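Local coordinates for protein polycyclic ketone monooxygenase (Myceliophthora thermophila, PDB 5MQ6) that uses FAD and NADPH to insert one oxygen atom beside the carbonyl of ketones, notably polycyclic ones, giving esters or lactones, at residues A[334-346]-A[356-370]. Sequence-based numbering, arbitrary orientation.
Sequences LNLDSYLTDAAEE and WTEMPAFSAVIGSPR
Segment 356-370 packs along the end of helix 328-340 and the turn after it, with the CA atoms of Thr341 and Ser363 4.5 Å apart. This segment runs through two short 3-10 turns and helix 363-366, then an ST turn at Ser368. This is buried packing beside the cofactor site of the Baeyer-Villiger monooxygenase. Trp356 donates its NE1-H to the backbone O of Asp133, an FAD-binding residue.

Leu340 fills the middle. Its CD2 meets the edge of the Trp356 ring, 3.8 Å from CE3, and also touches Met359 CG and Phe362 CB. CG of Leu340 lies anti to its carbonyl carbon (chi1 -68°), which carries both methyls toward the indole. Thr357 lays its CB over one face of the Tyr339 ring, 4.2 Å from the centroid, a CH-pi contact. A water is hydrogen-bonded to Trp356 O and Met359 N, and weakly to Tyr339 O.

Just after helix 328-340, Thr341 touches Ile366, CG2 to CG2. Ser368 OG donates to Thr341 O at 2.6 Å, nearly in line with the carbonyl. Ser368 OG in turn accepts from Arg370 N, two residues on, which closes the ST turn. Replacing Ser368 with an alanine would probably leave Thr341 O without this donor and Arg370 N without its acceptor.

Asp342 CG is anti to the backbone N (chi1 -174°), and OD1 forms a salt bridge with Arg370 NH1 at 3.1 Å. The carboxylate and guanidinium planes are 66° apart, so the two groups do not lie flat together. OD2 is hydrogen-bonded to His371 NE2 and to a second water, which also donates to Ser363 OG. One face of the guanidinium lies against the Asp342 backbone, with CZ 3.0 Å from Asp342 O.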
ATOM      1  N   LEU A 334      13.815  11.269  -5.418  1.00 20.40           N
ATOM      2  CA  LEU A 334      15.138  10.621  -5.291  1.00 19.53           C
ATOM      3  C   LEU A 334      15.900  11.101  -4.041  1.00 21.13           C
ATOM      4  O   LEU A 334      16.415  10.327  -3.281  1.00 21.16           O
ATOM      5  CB  LEU A 334      15.921  10.887  -6.575  1.00 18.76           C
ATOM      6  CG  LEU A 334      15.524  10.013  -7.773  1.00 18.11           C
ATOM      7  CD1 LEU A 334      16.031  10.678  -9.053  1.00 20.23           C
ATOM      8  CD2 LEU A 334      16.208   8.670  -7.637  1.00 19.51           C
ATOM      9  N   ASN A 335      15.876  12.393  -3.830  1.00 22.19           N
ATOM     10  CA  ASN A 335      16.472  12.988  -2.646  1.00 21.57           C
ATOM     11  C   ASN A 335      15.902  12.414  -1.339  1.00 20.53           C
ATOM     12  O   ASN A 335      16.638  11.946  -0.511  1.00 23.08           O
ATOM     13  CB  ASN A 335      16.298  14.494  -2.749  1.00 21.84           C
ATOM     14  CG  ASN A 335      16.986  15.221  -1.643  1.00 24.16           C
ATOM     15  OD1 ASN A 335      16.420  15.497  -0.569  1.00 25.00           O
ATOM     16  ND2 ASN A 335      18.240  15.495  -1.875  1.00 22.91           N
ATOM     17  N   LEU A 336      14.573  12.368  -1.215  1.00 19.71           N
ATOM     18  CA  LEU A 336      13.926  11.767  -0.081  1.00 20.33           C
ATOM     19  C   LEU A 336      14.350  10.281   0.082  1.00 21.71           C
ATOM     20  O   LEU A 336      14.726   9.835   1.151  1.00 19.73           O
ATOM     21  CB  LEU A 336      12.395  11.853  -0.219  1.00 18.20           C
ATOM     22  CG  LEU A 336      11.604  11.137   0.844  1.00 18.91           C
ATOM     23  CD1 LEU A 336      11.911  11.723   2.247  1.00 20.59           C
ATOM     24  CD2 LEU A 336      10.145  11.374   0.524  1.00 18.28           C
ATOM     25  N   ASP A 337      14.235   9.520  -0.986  1.00 19.05           N
ATOM     26  CA  ASP A 337      14.498   8.127  -0.856  1.00 18.70           C
ATOM     27  C   ASP A 337      15.979   7.838  -0.547  1.00 20.23           C
ATOM     28  O   ASP A 337      16.265   6.730  -0.065  1.00 21.59           O
ATOM     29  CB  ASP A 337      14.137   7.401  -2.159  1.00 19.48           C
ATOM     30  CG  ASP A 337      13.786   5.943  -1.927  1.00 21.64           C
ATOM     31  OD1 ASP A 337      12.884   5.675  -1.038  1.00 20.06           O
ATOM     32  OD2 ASP A 337      14.389   5.076  -2.662  1.00 23.38           O
ATOM     33  N   SER A 338      16.915   8.761  -0.862  1.00 19.61           N
ATOM     34  CA  SER A 338      18.321   8.540  -0.549  1.00 19.05           C
ATOM     35  C   SER A 338      18.547   8.410   0.923  1.00 20.99           C
ATOM     36  O   SER A 338      19.484   7.715   1.308  1.00 21.75           O
ATOM     37  CB  SER A 338      19.220   9.625  -1.120  1.00 19.85           C
ATOM     38  OG  SER A 338      19.029  10.951  -0.453  1.00 20.00           O
ATOM     39  N   TYR A 339      17.663   8.997   1.759  1.00 18.51           N
ATOM     40  CA  TYR A 339      17.820   8.885   3.213  1.00 19.75           C
ATOM     41  C   TYR A 339      17.329   7.541   3.718  1.00 19.82           C
ATOM     42  O   TYR A 339      17.851   6.983   4.649  1.00 20.43           O
ATOM     43  CB  TYR A 339      17.055  10.056   3.905  1.00 21.98           C
ATOM     44  CG  TYR A 339      17.761  11.363   3.672  1.00 20.97           C
ATOM     45  CD1 TYR A 339      18.876  11.769   4.478  1.00 25.09           C
ATOM     46  CD2 TYR A 339      17.459  12.128   2.587  1.00 22.54           C
ATOM     47  CE1 TYR A 339      19.592  12.963   4.181  1.00 26.41           C
ATOM     48  CE2 TYR A 339      18.141  13.292   2.296  1.00 26.82           C
ATOM     49  CZ  TYR A 339      19.211  13.722   3.072  1.00 26.36           C
ATOM     50  OH  TYR A 339      19.824  14.896   2.662  1.00 26.88           O
ATOM     51  N   LEU A 340      16.298   7.023   3.096  1.00 18.57           N
ATOM     52  CA  LEU A 340      15.706   5.779   3.474  1.00 19.66           C
ATOM     53  C   LEU A 340      16.436   4.566   2.943  1.00 19.43           C
ATOM     54  O   LEU A 340      16.265   3.466   3.474  1.00 20.50           O
ATOM     55  CB  LEU A 340      14.215   5.739   2.975  1.00 19.62           C
ATOM     56  CG  LEU A 340      13.417   6.750   3.749  1.00 20.47           C
ATOM     57  CD1 LEU A 340      12.156   7.226   2.983  1.00 21.39           C
ATOM     58  CD2 LEU A 340      13.109   6.222   5.157  1.00 21.85           C
ATOM     59  N   THR A 341      17.262   4.754   1.919  1.00 19.88           N
ATOM     60  CA  THR A 341      18.090   3.660   1.381  1.00 19.00           C
ATOM     61  C   THR A 341      19.530   3.775   1.949  1.00 21.46           C
ATOM     62  O   THR A 341      20.473   3.102   1.514  1.00 23.22           O
ATOM     63  CB  THR A 341      18.115   3.692  -0.154  1.00 17.76           C
ATOM     64  OG1 THR A 341      18.544   4.975  -0.652  1.00 18.91           O
ATOM     65  CG2 THR A 341      16.795   3.419  -0.694  1.00 17.59           C
ATOM     66  N   ASP A 342      19.710   4.626   2.920  1.00 22.86           N
ATOM     67  CA  ASP A 342      21.033   4.796   3.577  1.00 24.25           C
ATOM     68  C   ASP A 342      22.074   5.195   2.521  1.00 24.76           C
ATOM     69  O   ASP A 342      23.168   4.606   2.404  1.00 30.27           O
ATOM     70  CB  ASP A 342      21.377   3.558   4.397  1.00 25.35           C
ATOM     71  CG  ASP A 342      22.668   3.705   5.233  1.00 32.43           C
ATOM     72  OD1 ASP A 342      22.990   4.840   5.629  1.00 30.72           O
ATOM     73  OD2 ASP A 342      23.352   2.664   5.522  1.00 32.72           O
ATOM     74  N   ALA A 343      21.700   6.177   1.709  1.00 26.41           N
ATOM     75  CA  ALA A 343      22.514   6.588   0.579  1.00 25.69           C
ATOM     76  C   ALA A 343      22.711   8.076   0.459  1.00 27.76           C
ATOM     77  O   ALA A 343      23.188   8.500  -0.561  1.00 30.82           O
ATOM     78  CB  ALA A 343      21.903   6.065  -0.681  1.00 26.46           C
ATOM     79  N   ALA A 344      22.385   8.872   1.465  1.00 27.70           N
ATOM     80  CA  ALA A 344      22.477  10.307   1.307  1.00 33.23           C
ATOM     81  C   ALA A 344      23.971  10.668   1.269  1.00 37.28           C
ATOM     82  O   ALA A 344      24.707  10.282   2.164  1.00 32.23           O
ATOM     83  CB  ALA A 344      21.748  11.038   2.435  1.00 30.76           C
ATOM     84  N   GLU A 345      24.402  11.344   0.200  1.00 39.67           N
ATOM     85  CA  GLU A 345      25.800  11.818   0.110  1.00 49.71           C
ATOM     86  C   GLU A 345      26.134  13.047   0.990  1.00 60.62           C
ATOM     87  O   GLU A 345      25.240  13.820   1.360  1.00 58.30           O
ATOM     88  CB  GLU A 345      26.153  12.060  -1.340  1.00 57.52           C
ATOM     89  CG  GLU A 345      26.697  10.788  -2.008  1.00 62.37           C
ATOM     90  CD  GLU A 345      26.202  10.586  -3.429  1.00 72.05           C
ATOM     91  OE1 GLU A 345      26.277   9.418  -3.902  1.00 82.91           O
ATOM     92  OE2 GLU A 345      25.724  11.565  -4.065  1.00 70.73           O
ATOM     93  N   GLU A 346      27.439  13.246   1.244  1.00 65.20           N
ATOM     94  CA  GLU A 346      27.962  13.903   2.476  1.00 63.47           C
ATOM     95  C   GLU A 346      27.385  15.255   2.880  1.00 54.61           C
ATOM     96  O   GLU A 346      26.961  15.484   4.064  1.00 60.81           O
ATOM     97  CB  GLU A 346      29.517  14.033   2.462  1.00 61.62           C
ATOM     98  CG  GLU A 346      30.126  13.816   3.862  1.00 67.14           C
ATOM     99  CD  GLU A 346      29.358  14.518   5.026  1.00 74.67           C
ATOM    100  OE1 GLU A 346      29.468  15.765   5.134  1.00 69.64           O
ATOM    101  OE2 GLU A 346      28.617  13.851   5.826  1.00 75.45           O
ATOM    102  N   TRP A 356      11.030  11.262   7.982  1.00 21.84           N
ATOM    103  CA  TRP A 356      11.481  10.147   7.171  1.00 20.85           C
ATOM    104  C   TRP A 356      12.992  10.178   6.908  1.00 22.93           C
ATOM    105  O   TRP A 356      13.563   9.164   6.608  1.00 23.41           O
ATOM    106  CB  TRP A 356      10.802  10.203   5.802  1.00 19.97           C
ATOM    107  CG  TRP A 356       9.340   9.767   5.794  1.00 18.05           C
ATOM    108  CD1 TRP A 356       8.231  10.591   5.720  1.00 21.53           C
ATOM    109  CD2 TRP A 356       8.847   8.423   5.741  1.00 17.94           C
ATOM    110  NE1 TRP A 356       7.073   9.802   5.630  1.00 21.78           N
ATOM    111  CE2 TRP A 356       7.433   8.484   5.659  1.00 19.06           C
ATOM    112  CE3 TRP A 356       9.456   7.179   5.780  1.00 18.56           C
ATOM    113  CZ2 TRP A 356       6.630   7.340   5.625  1.00 21.05           C
ATOM    114  CZ3 TRP A 356       8.678   6.063   5.739  1.00 23.71           C
ATOM    115  CH2 TRP A 356       7.256   6.141   5.661  1.00 21.57           C
ATOM    116  N   THR A 357      13.625  11.341   7.009  1.00 22.15           N
ATOM    117  CA  THR A 357      15.051  11.497   6.716  1.00 20.10           C
ATOM    118  C   THR A 357      15.941  11.169   7.923  1.00 20.52           C
ATOM    119  O   THR A 357      17.163  11.354   7.849  1.00 22.37           O
ATOM    120  CB  THR A 357      15.345  12.917   6.151  1.00 21.80           C
ATOM    121  OG1 THR A 357      15.116  13.922   7.160  1.00 22.66           O
ATOM    122  CG2 THR A 357      14.450  13.219   5.021  1.00 18.67           C
ATOM    123  N   GLU A 358      15.344  10.668   9.009  1.00 21.52           N
ATOM    124  CA  GLU A 358      16.022  10.382  10.265  1.00 23.21           C
ATOM    125  C   GLU A 358      16.039   8.912  10.642  1.00 24.33           C
ATOM    126  O   GLU A 358      16.222   8.563  11.826  1.00 23.75           O
ATOM    127  CB  GLU A 358      15.372  11.155  11.433  1.00 23.67           C
ATOM    128  CG  GLU A 358      15.581  12.632  11.362  1.00 23.30           C
ATOM    129  CD  GLU A 358      14.894  13.405  12.496  1.00 30.60           C
ATOM    130  OE1 GLU A 358      15.586  14.074  13.256  1.00 39.19           O
ATOM    131  OE2 GLU A 358      13.699  13.386  12.641  1.00 27.91           O
ATOM    132  N   MET A 359      15.818   8.059   9.654  1.00 22.15           N
ATOM    133  CA  MET A 359      15.651   6.624   9.891  1.00 21.39           C
ATOM    134  C   MET A 359      16.397   5.800   8.804  1.00 23.28           C
ATOM    135  O   MET A 359      15.779   5.052   8.011  1.00 22.43           O
ATOM    136  CB  MET A 359      14.158   6.323   9.965  1.00 25.14           C
ATOM    137  CG  MET A 359      13.312   6.978   8.921  1.00 26.99           C
ATOM    138  SD  MET A 359      11.581   6.404   9.125  1.00 30.89           S
ATOM    139  CE  MET A 359      11.139   7.131  10.679  1.00 26.82           C
ATOM    140  N   PRO A 360      17.734   5.932   8.761  1.00 22.63           N
ATOM    141  CA  PRO A 360      18.548   5.250   7.761  1.00 23.34           C
ATOM    142  C   PRO A 360      18.532   3.718   7.872  1.00 20.16           C
ATOM    143  O   PRO A 360      18.779   3.051   6.894  1.00 21.62           O
ATOM    144  CB  PRO A 360      19.965   5.828   8.034  1.00 26.55           C
ATOM    145  CG  PRO A 360      19.940   6.053   9.540  1.00 26.66           C
ATOM    146  CD  PRO A 360      18.565   6.657   9.744  1.00 24.69           C
ATOM    147  N   ALA A 361      18.122   3.173   9.015  1.00 19.94           N
ATOM    148  CA  ALA A 361      17.914   1.719   9.117  1.00 23.52           C
ATOM    149  C   ALA A 361      16.651   1.259   8.456  1.00 23.77           C
ATOM    150  O   ALA A 361      16.433   0.024   8.345  1.00 19.13           O
ATOM    151  CB  ALA A 361      17.898   1.228  10.570  1.00 27.16           C
ATOM    152  N   PHE A 362      15.796   2.199   8.014  1.00 20.97           N
ATOM    153  CA  PHE A 362      14.691   1.716   7.106  1.00 22.02           C
ATOM    154  C   PHE A 362      15.179   0.946   5.864  1.00 19.48           C
ATOM    155  O   PHE A 362      14.462   0.087   5.296  1.00 22.06           O
ATOM    156  CB  PHE A 362      13.720   2.830   6.726  1.00 22.54           C
ATOM    157  CG  PHE A 362      12.335   2.355   6.374  1.00 21.67           C
ATOM    158  CD1 PHE A 362      11.477   1.864   7.362  1.00 28.19           C
ATOM    159  CD2 PHE A 362      11.863   2.445   5.047  1.00 24.43           C
ATOM    160  CE1 PHE A 362      10.173   1.418   7.030  1.00 31.66           C
ATOM    161  CE2 PHE A 362      10.606   1.987   4.714  1.00 31.35           C
ATOM    162  CZ  PHE A 362       9.745   1.497   5.711  1.00 33.38           C
ATOM    163  N   SER A 363      16.393   1.216   5.470  1.00 18.60           N
ATOM    164  CA  SER A 363      17.055   0.515   4.362  1.00 21.51           C
ATOM    165  C   SER A 363      17.123  -1.017   4.587  1.00 19.94           C
ATOM    166  O   SER A 363      17.261  -1.810   3.628  1.00 21.01           O
ATOM    167  CB  SER A 363      18.491   1.075   4.282  1.00 22.86           C
ATOM    168  OG  SER A 363      19.184   0.773   5.507  1.00 23.40           O
ATOM    169  N   ALA A 364      16.990  -1.442   5.840  1.00 18.91           N
ATOM    170  CA  ALA A 364      16.906  -2.862   6.156  1.00 20.89           C
ATOM    171  C   ALA A 364      15.849  -3.522   5.308  1.00 20.68           C
ATOM    172  O   ALA A 364      15.962  -4.644   4.959  1.00 22.74           O
ATOM    173  CB  ALA A 364      16.564  -3.082   7.663  1.00 17.52           C
ATOM    174  N   VAL A 365      14.754  -2.839   5.075  1.00 22.51           N
ATOM    175  CA  VAL A 365      13.660  -3.453   4.343  1.00 22.60           C
ATOM    176  C   VAL A 365      13.529  -2.966   2.934  1.00 23.48           C
ATOM    177  O   VAL A 365      12.813  -3.596   2.200  1.00 22.85           O
ATOM    178  CB  VAL A 365      12.285  -3.387   4.988  1.00 23.23           C
ATOM    179  CG1 VAL A 365      12.224  -4.396   6.148  1.00 30.66           C
ATOM    180  CG2 VAL A 365      11.916  -1.958   5.389  1.00 20.32           C
ATOM    181  N   ILE A 366      14.152  -1.845   2.601  1.00 24.75           N
ATOM    182  CA  ILE A 366      14.100  -1.253   1.256  1.00 27.05           C
ATOM    183  C   ILE A 366      15.286  -1.612   0.354  1.00 26.87           C
ATOM    184  O   ILE A 366      15.097  -1.834  -0.843  1.00 28.80           O
ATOM    185  CB  ILE A 366      14.008   0.297   1.409  1.00 27.84           C
ATOM    186  CG1 ILE A 366      12.695   0.652   2.032  1.00 31.10           C
ATOM    187  CG2 ILE A 366      14.201   0.968   0.109  1.00 31.23           C
ATOM    188  CD1 ILE A 366      11.534  -0.080   1.450  1.00 31.98           C
ATOM    189  N   GLY A 367      16.482  -1.742   0.925  1.00 21.49           N
ATOM    190  CA  GLY A 367      17.695  -1.917   0.125  1.00 20.73           C
ATOM    191  C   GLY A 367      18.578  -0.713   0.365  1.00 19.88           C
ATOM    192  O   GLY A 367      18.123   0.316   0.842  1.00 26.64           O
ATOM    193  N   SER A 368      19.826  -0.817  -0.008  1.00 18.29           N
ATOM    194  CA  SER A 368      20.759   0.294  -0.023  1.00 21.39           C
ATOM    195  C   SER A 368      21.718   0.074  -1.131  1.00 19.91           C
ATOM    196  O   SER A 368      22.137  -1.027  -1.274  1.00 22.05           O
ATOM    197  CB  SER A 368      21.586   0.302   1.290  1.00 21.06           C
ATOM    198  OG  SER A 368      22.481   1.395   1.315  1.00 21.25           O
ATOM    199  N   PRO A 369      22.107   1.102  -1.906  1.00 20.66           N
ATOM    200  CA  PRO A 369      23.179   0.829  -2.875  1.00 23.63           C
ATOM    201  C   PRO A 369      24.580   0.947  -2.311  1.00 29.25           C
ATOM    202  O   PRO A 369      25.568   0.954  -3.083  1.00 35.82           O
ATOM    203  CB  PRO A 369      23.013   1.956  -3.897  1.00 20.86           C
ATOM    204  CG  PRO A 369      22.472   3.123  -3.099  1.00 21.33           C
ATOM    205  CD  PRO A 369      21.622   2.480  -2.026  1.00 21.24           C
ATOM    206  N   ARG A 370      24.732   1.109  -1.017  1.00 30.57           N
ATOM    207  CA  ARG A 370      26.011   1.559  -0.530  1.00 34.75           C
ATOM    208  C   ARG A 370      26.811   0.474   0.116  1.00 35.76           C
ATOM    209  O   ARG A 370      27.948   0.732   0.480  1.00 34.42           O
ATOM    210  CB  ARG A 370      25.746   2.626   0.500  1.00 36.35           C
ATOM    211  CG  ARG A 370      26.891   3.536   0.728  1.00 44.01           C
ATOM    212  CD  ARG A 370      26.890   3.920   2.158  1.00 47.37           C
ATOM    213  NE  ARG A 370      26.174   5.145   2.372  1.00 50.26           N
ATOM    214  CZ  ARG A 370      25.770   5.560   3.571  1.00 67.69           C
ATOM    215  NH1 ARG A 370      25.948   4.787   4.668  1.00 69.01           N
ATOM    216  NH2 ARG A 370      25.146   6.753   3.675  1.00 71.42           N
TER
HETATM  217  O   HOH W   1      15.996   8.404   6.735  1.00 28.19           O
HETATM  218  O   HOH W   2      21.965   0.120   5.330  1.00 30.48           O